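PDB 2O57: putative sarcosine dimethylglycine methyltransferase from Galdieria sulphuraria, which probably transfers methyl groups from S-adenosylmethionine to sarcosine or dimethylglycine, using a Rossmann-like methyltransferase domain. Local coordinates for residues Asp29-Ser32 / Asp33-Tyr36; Asp67-Leu70 / Ala71-Ala75; Pro188-Glu191 / Asp192-Lys196; Ser237-His240 / His241-Val245. All blocks are in the same frame, centred on the assembly; numbering follows the deposited sequence.

Contact 1 (Asp29-Ser32 / Asp33-Tyr36)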
loop_
_atom_site.group_PDB
_atom_site.type_symbol
_atom_site.label_atom_id
_atom_site.label_comp_id
_atom_site.label_asym_id
_atom_site.label_seq_id
_atom_site.Cartn_x
_atom_site.Cartn_y
_atom_site.Cartn_z
ATOM N N ASP A 29 25.295 14.881 -2.362
ATOM C CA ASP A 29 24.593 14.168 -1.269
ATOM C C ASP A 29 24.760 14.945 0.044
ATOM O O ASP A 29 23.799 15.112 0.809
ATOM C CB ASP A 29 25.164 12.746 -1.067
ATOM C CG ASP A 29 24.725 11.750 -2.149
ATOM O OD1 ASP A 29 24.009 12.111 -3.101
ATOM O OD2 ASP A 29 25.104 10.573 -2.050
ATOM N N ASP A 30 25.984 15.407 0.317
ATOM C CA ASP A 30 26.258 16.178 1.547
ATOM C C ASP A 30 25.468 17.477 1.597
ATOM O O ASP A 30 24.954 17.854 2.657
ATOM C CB ASP A 30 27.748 16.549 1.679
ATOM C CG ASP A 30 28.632 15.360 1.929
ATOM O OD1 ASP A 30 28.184 14.363 2.548
ATOM O OD2 ASP A 30 29.812 15.434 1.524
ATOM N N ASP A 31 25.419 18.205 0.481
ATOM C CA ASP A 31 24.718 19.496 0.487
ATOM C C ASP A 31 23.193 19.325 0.492
ATOM O O ASP A 31 22.478 20.148 1.065
ATOM C CB ASP A 31 25.194 20.401 -0.645
ATOM C CG ASP A 31 26.608 20.994 -0.356
ATOM O OD1 ASP A 31 27.071 20.887 0.798
ATOM O OD2 ASP A 31 27.259 21.500 -1.272
ATOM N N SER A 32 22.707 18.259 -0.149
ATOM C CA SER A 32 21.314 17.872 -0.011
ATOM C C SER A 32 21.000 17.643 1.462
ATOM O O SER A 32 20.023 18.204 1.976
ATOM C CB SER A 32 20.993 16.645 -0.873
ATOM O OG SER A 32 19.646 16.267 -0.708
ATOM N N ASP A 33 21.840 16.880 2.163
ATOM C CA ASP A 33 21.649 16.713 3.598
ATOM C C ASP A 33 21.703 18.022 4.417
ATOM O O ASP A 33 20.917 18.190 5.354
ATOM C CB ASP A 33 22.572 15.656 4.215
ATOM C CG ASP A 33 22.086 15.225 5.590
ATOM O OD1 ASP A 33 20.913 14.736 5.718
ATOM O OD2 ASP A 33 22.870 15.359 6.547
ATOM N N ARG A 34 22.602 18.948 4.061
ATOM C CA ARG A 34 22.637 20.263 4.698
ATOM C C ARG A 34 21.278 20.985 4.556
ATOM O O ARG A 34 20.824 21.655 5.509
ATOM C CB ARG A 34 23.729 21.151 4.095
ATOM C CG ARG A 34 25.173 20.692 4.421
ATOM C CD ARG A 34 26.164 21.684 3.822
ATOM N NE ARG A 34 27.557 21.384 4.176
ATOM C CZ ARG A 34 28.591 22.112 3.759
ATOM N NH1 ARG A 34 28.404 23.175 2.953
ATOM N NH2 ARG A 34 29.801 21.792 4.142
ATOM N N PHE A 35 20.681 20.887 3.366
ATOM C CA PHE A 35 19.362 21.449 3.112
ATOM C C PHE A 35 18.305 20.790 3.985
ATOM O O PHE A 35 17.583 21.473 4.667
ATOM C CB PHE A 35 18.949 21.394 1.632
ATOM C CG PHE A 35 17.461 21.679 1.416
ATOM C CD1 PHE A 35 16.956 22.991 1.534
ATOM C CD2 PHE A 35 16.578 20.653 1.091
ATOM C CE1 PHE A 35 15.584 23.260 1.343
ATOM C CE2 PHE A 35 15.214 20.891 0.904
ATOM C CZ PHE A 35 14.709 22.197 1.037
ATOM N N TYR A 36 18.209 19.462 3.965
ATOM C CA TYR A 36 17.183 18.790 4.784
ATOM C C TYR A 36 17.404 19.014 6.283
ATOM O O TYR A 36 16.460 19.277 7.058
ATOM C CB TYR A 36 17.216 17.307 4.511
ATOM C CG TYR A 36 16.477 16.883 3.265
ATOM C CD1 TYR A 36 15.075 16.772 3.264
ATOM C CD2 TYR A 36 17.172 16.624 2.078
ATOM C CE1 TYR A 36 14.390 16.346 2.119
ATOM C CE2 TYR A 36 16.495 16.218 0.922
ATOM C CZ TYR A 36 15.109 16.072 0.962
ATOM O OH TYR A 36 14.442 15.656 -0.168
HETATM O O HOH W 1 25.515 17.051 5.436
#

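Contact 2 (Asp67-Leu70 / Ala71-Ala75)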
loop_
_atom_site.group_PDB
_atom_site.type_symbol
_atom_site.label_atom_id
_atom_site.label_comp_id
_atom_site.label_asym_id
_atom_site.label_seq_id
_atom_site.Cartn_x
_atom_site.Cartn_y
_atom_site.Cartn_z
ATOM N N ASP A 67 5.677 7.459 8.504
ATOM C CA ASP A 67 6.264 6.696 9.618
ATOM C C ASP A 67 5.189 5.924 10.420
ATOM O O ASP A 67 5.374 4.751 10.748
ATOM C CB ASP A 67 7.017 7.628 10.578
ATOM C CG ASP A 67 8.163 8.310 9.919
ATOM O OD1 ASP A 67 8.622 7.810 8.863
ATOM O OD2 ASP A 67 8.602 9.356 10.457
ATOM N N GLU A 68 4.062 6.587 10.688
ATOM C CA GLU A 68 2.899 5.958 11.352
ATOM C C GLU A 68 2.355 4.816 10.508
ATOM O O GLU A 68 2.041 3.755 11.041
ATOM C CB GLU A 68 1.771 6.970 11.598
ATOM C CG GLU A 68 2.096 8.040 12.653
ATOM C CD GLU A 68 2.111 7.527 14.091
ATOM O OE1 GLU A 68 1.668 6.379 14.354
ATOM O OE2 GLU A 68 2.546 8.303 14.976
ATOM N N TRP A 69 2.214 5.046 9.198
ATOM C CA TRP A 69 1.685 4.005 8.279
ATOM C C TRP A 69 2.623 2.788 8.260
ATOM O O TRP A 69 2.180 1.655 8.446
ATOM C CB TRP A 69 1.483 4.545 6.830
ATOM C CG TRP A 69 1.380 3.433 5.797
ATOM C CD1 TRP A 69 0.373 2.496 5.689
ATOM C CD2 TRP A 69 2.332 3.122 4.758
ATOM N NE1 TRP A 69 0.652 1.628 4.652
ATOM C CE2 TRP A 69 1.833 1.997 4.058
ATOM C CE3 TRP A 69 3.549 3.696 4.348
ATOM C CZ2 TRP A 69 2.509 1.428 2.983
ATOM C CZ3 TRP A 69 4.237 3.126 3.273
ATOM C CH2 TRP A 69 3.706 1.997 2.595
ATOM N N LEU A 70 3.912 3.015 8.025
ATOM C CA LEU A 70 4.851 1.894 7.900
ATOM C C LEU A 70 4.937 1.110 9.210
ATOM O O LEU A 70 4.940 -0.109 9.187
ATOM C CB LEU A 70 6.260 2.323 7.460
ATOM C CG LEU A 70 7.183 1.172 6.966
ATOM C CD1 LEU A 70 6.683 0.580 5.589
ATOM C CD2 LEU A 70 8.608 1.749 6.759
ATOM N N ALA A 71 4.963 1.826 10.329
ATOM C CA ALA A 71 5.018 1.215 11.647
ATOM C C ALA A 71 3.728 0.412 11.902
ATOM O O ALA A 71 3.771 -0.670 12.447
ATOM C CB ALA A 71 5.232 2.258 12.705
ATOM N N SER A 72 2.589 0.937 11.449
ATOM C CA SER A 72 1.328 0.219 11.597
ATOM C C SER A 72 1.320 -1.089 10.803
ATOM O O SER A 72 0.847 -2.103 11.301
ATOM C CB SER A 72 0.148 1.132 11.219
ATOM O OG SER A 72 -1.086 0.443 11.357
ATOM N N GLU A 73 1.877 -1.074 9.588
ATOM C CA GLU A 73 1.940 -2.262 8.736
ATOM C C GLU A 73 2.823 -3.296 9.456
ATOM O O GLU A 73 2.426 -4.436 9.627
ATOM C CB GLU A 73 2.484 -1.926 7.328
ATOM C CG GLU A 73 1.566 -0.955 6.501
ATOM C CD GLU A 73 0.324 -1.611 5.959
ATOM O OE1 GLU A 73 0.228 -2.866 5.994
ATOM O OE2 GLU A 73 -0.566 -0.892 5.486
ATOM N N LEU A 74 3.987 -2.861 9.925
ATOM C CA LEU A 74 4.900 -3.719 10.654
ATOM C C LEU A 74 4.263 -4.286 11.937
ATOM O O LEU A 74 4.437 -5.459 12.250
ATOM C CB LEU A 74 6.167 -2.940 10.999
ATOM C CG LEU A 74 7.451 -3.705 11.302
ATOM C CD1 LEU A 74 7.736 -4.797 10.261
ATOM C CD2 LEU A 74 8.624 -2.688 11.334
ATOM N N ALA A 75 3.544 -3.451 12.683
ATOM C CA ALA A 75 2.910 -3.887 13.943
ATOM C C ALA A 75 1.889 -5.022 13.733
ATOM O O ALA A 75 1.765 -5.945 14.575
ATOM C CB ALA A 75 2.259 -2.700 14.666
#

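Contact 3 (Pro188-Glu191 / Asp192-Lys196)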
loop_
_atom_site.group_PDB
_atom_site.type_symbol
_atom_site.label_atom_id
_atom_site.label_comp_id
_atom_site.label_asym_id
_atom_site.label_seq_id
_atom_site.Cartn_x
_atom_site.Cartn_y
_atom_site.Cartn_z
ATOM N N PRO A 188 12.135 5.053 -3.293
ATOM C CA PRO A 188 11.788 5.560 -4.619
ATOM C C PRO A 188 12.254 4.512 -5.627
ATOM O O PRO A 188 13.307 3.850 -5.417
ATOM C CB PRO A 188 12.645 6.818 -4.753
ATOM C CG PRO A 188 12.968 7.247 -3.297
ATOM C CD PRO A 188 13.125 5.907 -2.588
HETATM N N MSE A 189 11.469 4.304 -6.681
HETATM C CA MSE A 189 11.760 3.234 -7.640
HETATM C C MSE A 189 11.238 3.540 -9.033
HETATM O O MSE A 189 10.575 4.549 -9.223
HETATM C CB MSE A 189 11.294 1.842 -7.146
HETATM C CG MSE A 189 10.020 1.705 -6.361
HETATM SE SE MSE A 189 9.876 -0.177 -5.600
HETATM C CE MSE A 189 10.496 -0.161 -3.923
ATOM N N LYS A 190 11.598 2.704 -10.003
ATOM C CA LYS A 190 10.961 2.735 -11.299
ATOM C C LYS A 190 9.782 1.756 -11.277
ATOM O O LYS A 190 9.751 0.787 -10.483
ATOM C CB LYS A 190 11.961 2.423 -12.442
ATOM C CG LYS A 190 12.484 0.962 -12.496
ATOM C CD LYS A 190 13.509 0.726 -13.668
ATOM C CE LYS A 190 13.496 -0.741 -14.096
ATOM N NZ LYS A 190 14.635 -1.092 -15.015
ATOM N N GLU A 191 8.785 2.039 -12.113
ATOM C CA GLU A 191 7.691 1.092 -12.344
ATOM C C GLU A 191 8.213 -0.174 -13.028
ATOM O O GLU A 191 9.098 -0.096 -13.895
ATOM C CB GLU A 191 6.602 1.761 -13.196
ATOM C CG GLU A 191 5.889 2.876 -12.455
ATOM C CD GLU A 191 4.712 2.358 -11.659
ATOM O OE1 GLU A 191 4.516 1.115 -11.648
ATOM O OE2 GLU A 191 3.980 3.180 -11.074
ATOM N N ASP A 192 7.677 -1.335 -12.636
ATOM C CA ASP A 192 7.972 -2.608 -13.338
ATOM C C ASP A 192 7.758 -2.436 -14.833
ATOM O O ASP A 192 6.779 -1.833 -15.255
ATOM C CB ASP A 192 7.065 -3.770 -12.887
ATOM C CG ASP A 192 7.226 -4.150 -11.421
ATOM O OD1 ASP A 192 8.318 -4.045 -10.846
ATOM O OD2 ASP A 192 6.213 -4.596 -10.838
ATOM N N GLY A 193 8.669 -2.983 -15.627
ATOM C CA GLY A 193 8.558 -2.930 -17.099
ATOM C C GLY A 193 9.138 -1.687 -17.759
ATOM O O GLY A 193 9.097 -1.555 -18.971
ATOM N N ILE A 194 9.687 -0.774 -16.960
ATOM C CA ILE A 194 10.346 0.424 -17.487
ATOM C C ILE A 194 11.821 0.087 -17.714
ATOM O O ILE A 194 12.513 -0.323 -16.781
ATOM C CB ILE A 194 10.127 1.660 -16.569
ATOM C CG1 ILE A 194 8.761 2.316 -16.838
ATOM C CG2 ILE A 194 11.186 2.784 -16.823
ATOM C CD1 ILE A 194 7.574 1.509 -16.507
ATOM N N ASP A 195 12.297 0.202 -18.953
ATOM C CA ASP A 195 13.715 -0.048 -19.211
ATOM C C ASP A 195 14.537 1.120 -18.699
ATOM O O ASP A 195 14.072 2.263 -18.735
ATOM C CB ASP A 195 14.013 -0.249 -20.696
ATOM C CG ASP A 195 15.389 -0.878 -20.928
ATOM O OD1 ASP A 195 15.523 -2.117 -20.792
ATOM O OD2 ASP A 195 16.341 -0.132 -21.235
ATOM N N LYS A 196 15.746 0.838 -18.230
ATOM C CA LYS A 196 16.695 1.901 -17.885
ATOM C C LYS A 196 16.884 2.943 -19.022
ATOM O O LYS A 196 17.000 4.145 -18.742
ATOM C CB LYS A 196 18.038 1.326 -17.417
ATOM C CG LYS A 196 18.793 0.484 -18.452
ATOM C CD LYS A 196 20.223 0.216 -18.004
ATOM C CE LYS A 196 20.698 -1.200 -18.396
ATOM N NZ LYS A 196 20.859 -1.407 -19.863
HETATM O O HOH W 2 4.418 -1.020 -13.861
HETATM O O HOH W 3 5.795 -1.270 -10.323
#

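Contact 4 (Ser237-His240 / His241-Val245)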
loop_
_atom_site.group_PDB
_atom_site.type_symbol
_atom_site.label_atom_id
_atom_site.label_comp_id
_atom_site.label_asym_id
_atom_site.label_seq_id
_atom_site.Cartn_x
_atom_site.Cartn_y
_atom_site.Cartn_z
ATOM N N SER A 237 2.369 9.999 -4.026
ATOM C CA SER A 237 3.295 10.439 -2.995
ATOM C C SER A 237 4.625 10.920 -3.590
ATOM O O SER A 237 5.159 11.945 -3.151
ATOM C CB SER A 237 3.536 9.337 -1.942
ATOM O OG SER A 237 2.459 9.321 -0.989
ATOM N N LEU A 238 5.167 10.167 -4.548
ATOM C CA LEU A 238 6.415 10.536 -5.205
ATOM C C LEU A 238 6.311 11.947 -5.810
ATOM O O LEU A 238 7.171 12.820 -5.523
ATOM C CB LEU A 238 6.760 9.529 -6.291
ATOM C CG LEU A 238 8.158 9.739 -6.905
ATOM C CD1 LEU A 238 9.146 8.943 -6.142
ATOM C CD2 LEU A 238 8.138 9.294 -8.366
ATOM N N VAL A 239 5.258 12.168 -6.603
ATOM C CA VAL A 239 4.987 13.479 -7.244
ATOM C C VAL A 239 4.771 14.586 -6.214
ATOM O O VAL A 239 5.422 15.647 -6.302
ATOM C CB VAL A 239 3.802 13.403 -8.247
ATOM C CG1 VAL A 239 3.359 14.828 -8.712
ATOM C CG2 VAL A 239 4.201 12.535 -9.407
ATOM N N HIS A 240 3.912 14.339 -5.219
ATOM C CA HIS A 240 3.617 15.386 -4.244
ATOM C C HIS A 240 4.864 15.719 -3.439
ATOM O O HIS A 240 5.135 16.891 -3.190
ATOM C CB HIS A 240 2.551 14.940 -3.263
ATOM C CG HIS A 240 1.211 14.737 -3.894
ATOM N ND1 HIS A 240 0.323 13.777 -3.459
ATOM C CD2 HIS A 240 0.610 15.372 -4.927
ATOM C CE1 HIS A 240 -0.775 13.832 -4.195
ATOM N NE2 HIS A 240 -0.622 14.779 -5.100
ATOM N N HIS A 241 5.562 14.681 -2.994
ATOM C CA HIS A 241 6.690 14.870 -2.081
ATOM C C HIS A 241 7.809 15.668 -2.743
ATOM O O HIS A 241 8.291 16.639 -2.170
ATOM C CB HIS A 241 7.260 13.534 -1.655
ATOM C CG HIS A 241 8.334 13.656 -0.626
ATOM N ND1 HIS A 241 8.090 14.124 0.654
ATOM C CD2 HIS A 241 9.662 13.408 -0.705
ATOM C CE1 HIS A 241 9.225 14.108 1.335
ATOM N NE2 HIS A 241 10.192 13.675 0.532
ATOM N N TYR A 242 8.208 15.257 -3.943
ATOM C CA TYR A 242 9.274 15.966 -4.625
ATOM C C TYR A 242 8.881 17.366 -5.099
ATOM O O TYR A 242 9.718 18.270 -5.027
ATOM C CB TYR A 242 9.894 15.096 -5.705
ATOM C CG TYR A 242 10.694 13.984 -5.073
ATOM C CD1 TYR A 242 11.693 14.277 -4.122
ATOM C CD2 TYR A 242 10.440 12.660 -5.367
ATOM C CE1 TYR A 242 12.428 13.262 -3.508
ATOM C CE2 TYR A 242 11.189 11.624 -4.747
ATOM C CZ TYR A 242 12.158 11.932 -3.846
ATOM O OH TYR A 242 12.883 10.924 -3.267
ATOM N N SER A 243 7.598 17.556 -5.461
ATOM C CA SER A 243 7.066 18.907 -5.735
ATOM C C SER A 243 7.144 19.815 -4.483
ATOM O O SER A 243 7.576 20.989 -4.563
ATOM C CB SER A 243 5.593 18.820 -6.227
ATOM O OG SER A 243 5.539 18.111 -7.452
ATOM N N LYS A 244 6.727 19.289 -3.321
ATOM C CA LYS A 244 6.814 20.070 -2.077
ATOM C C LYS A 244 8.272 20.353 -1.664
ATOM O O LYS A 244 8.600 21.463 -1.209
ATOM C CB LYS A 244 6.112 19.331 -0.934
ATOM C CG LYS A 244 4.592 19.093 -1.167
ATOM C CD LYS A 244 3.797 20.331 -0.958
ATOM C CE LYS A 244 3.784 20.710 0.501
ATOM N NZ LYS A 244 2.994 21.926 0.743
ATOM N N VAL A 245 9.144 19.366 -1.810
ATOM C CA VAL A 245 10.557 19.605 -1.494
ATOM C C VAL A 245 11.148 20.686 -2.420
ATOM O O VAL A 245 11.905 21.590 -1.947
ATOM C CB VAL A 245 11.384 18.309 -1.552
ATOM C CG1 VAL A 245 12.869 18.659 -1.382
ATOM C CG2 VAL A 245 10.945 17.330 -0.433
#

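Contact 1 (Asp29-Ser32 / Asp33-Tyr36)
Asp31 and Arg34 run side by side and point the same way on an i to i+3 pair of alpha-helix 27-40, which packs on helices 235-251 and 262-280 of this Rossmann-like methyltransferase. The carboxylate does not meet the guanidinium head-on. OD1 of Asp31 sits over one face of the flat group, 3.4 Å from Arg34 NH1, and the two planes are turned 42° apart. No N-H of the arginine points at that oxygen, so the salt bridge is one of charge alone. The extended run of Arg34 from CG to NE carries the guanidinium under Asp31 OD1, which also lies 3.3 Å from Arg34 CD. Arg34 NH1 is hydrogen-bonded instead to Phe259 O, in the loop beyond helix 253-256.

Ser32 and Tyr36, one turn apart, meet differently. With OG anti to the backbone N (chi1 179°), the serine oxygen approaches the tyrosine ring at its edge, in the ring plane, 3.5 Å from CE2. The ring's neighbour over one face is Phe35, whose CD2 stands 4.2 Å above the plane and toward the rim. Phe35 itself is buried against Val245 and Leu249 of helix 235-251 and Met268 of helix 262-280, so this side of the helix faces the protein.

Helical i to i+4 bonds tie the turn together, Tyr36 N reaching Ser32 O at 3.0 Å. Near Asp30 and Asp33 a water donates to Asp30 O at 2.9 Å and, weakly, to Asp33 OD2 at 3.3 Å.

Contact 2 (Asp67-Leu70 / Ala71-Ala75)
Trp69 and Glu73 reach across one turn of the alpha-helix 59-76, an i to i+4 pair on a helix packed against the central sheet of the Rossmann-like fold. The polar link is Trp69 NE1 to Glu73 OE2, 2.9 Å long but bent, with an N-H...O angle of 131°. The carboxylate oxygen stands 30° out of the indole plane and receives the proton on its anti side. Ring and carboxylate planes are 71° apart. Glu73 gets there by folding at chi2, which also lays its CG 3.3 Å from Trp69 NE1.

Charge enters at the other oxygen: Glu73 OE1 bridges to Arg230 of the same chain and to Arg234 of the second subunit, so this buried carboxylate is held from both ends and probably stays ionised. A phenylalanine in place of Trp69 would probably leave Glu73 OE2 without this N-H. Trp69 also makes a cation-pi contact with Arg234 of its own chain and an edge-to-face contact with Phe232.

Apolar packing belongs to another side of the helix. Leu70 and Leu74 press on Ala184 of strand 181-190 and Trp155 of strand 151-157, and Ala71 meets Phe99 and Leu100 of helix 95-104.

Backbone bonds follow the regular i to i+4 pattern, among them Glu73 N to Trp69 O at 3.0 Å. Beside it, Glu73 CG rests 3.3 Å from that same Trp69 O.

Contact 3 (Pro188-Glu191 / Asp192-Lys196)
Glu191 OE1 is gripped by two waters and by Arg218 of the second subunit, which forms a salt bridge to it. One water donates to OE1 at 3.1 Å and to Asp192 O at 2.9 Å; the other donates to OE1 at 3.0 Å and accepts from Asp192 N at the same length. A bend at chi2 (-88°) folds the glutamate back so that its carboxylate can share these waters with the next residue's backbone.

The chain here leaves strand 181-190 of the central sheet through a type II beta turn, Glu191 to Ile194, closed by Ile194 N donating to Glu191 O at 3.2 Å. Gly193 sits at its third position with phi 87°, where any side chain would jam against the carbonyl oxygen of the residue before. Across the turn, Ile194 CD1 lies 3.5 Å from Glu191 CB. On the strand side, Lys190 stretches alongside the returning chain toward Asp210, its salt-bridge partner.

Asp192 is held from outside the turn: its OD1 takes a hydrogen bond from Gly215 N, at the start of helix 214-223.

Contact 4 (Ser237-His240 / His241-Val245)
Leu238 and Tyr242 form the tightly packed part, one turn apart. Leu238 CD1 comes up to the tyrosine at the ring edge, in its plane, 3.6 Å from CE2. The phenol's CG lies anti to its own carbonyl carbon (chi1 -71°), which swings the ring back along the helix toward the leucine. Over one face of that ring, 3.9 Å from the plane and toward the rim, stands His241 CD2; Val245 CG2 in turn lies above the His241 ring. Beyond the helix, Tyr242 stacks with Trp275 of helix 262-280, and Leu238 presses on Leu284 and Trp286 of strand 284-293.

This is the N-terminal half of alpha-helix 235-251, wedged between strand 284-293 of the Rossmann-like sheet and helix 262-280. An alanine at Tyr242 would probably open a gap beside Leu238 CD1 and rob Trp275 of its stacking partner.

Val239 and Ser243, which also touch helix 262-280, are well held too, by polar means: Val239 O accepts both Ser243 N at 3.0 Å and Ser243 OG at 2.7 Å, from opposite faces of its carbonyl plane. With two donors on the one oxygen, the serine hydroxyl is turned back on its own helix.

The looser, partly exposed side is that of His240 and Lys244. His240 packs on Tyr50 and on Ile297 of the second subunit. Lys244 folds at chi2 and chi3, bringing its CG within 3.0 Å of His240 O, and its NZ donates to Asp57 O and Val54 O.

Overall arrangement
Contacts 1 and 4 meet directly: Val245 CG1 of contact 4 lies 3.6 Å from Tyr36 OH and 4.0 Å from Phe35 CE2, so helices 27-40 and 235-251 share a packed face. Contact 4 also touches contact 3, where Tyr242 OH is 3.7 Å from Pro188 CG, and thereby links helix 27-40 to the end of strand 181-190. Contact 2 stands apart, about 27 Å from contact 1 between centres, on the opposite side of the chain's centre. Asp33 and Asp67 each lie near, without touching, the glycine-rich turn after strand 85-89, the probable cofactor site. Contacts 2, 3 and 4 all reach the second subunit.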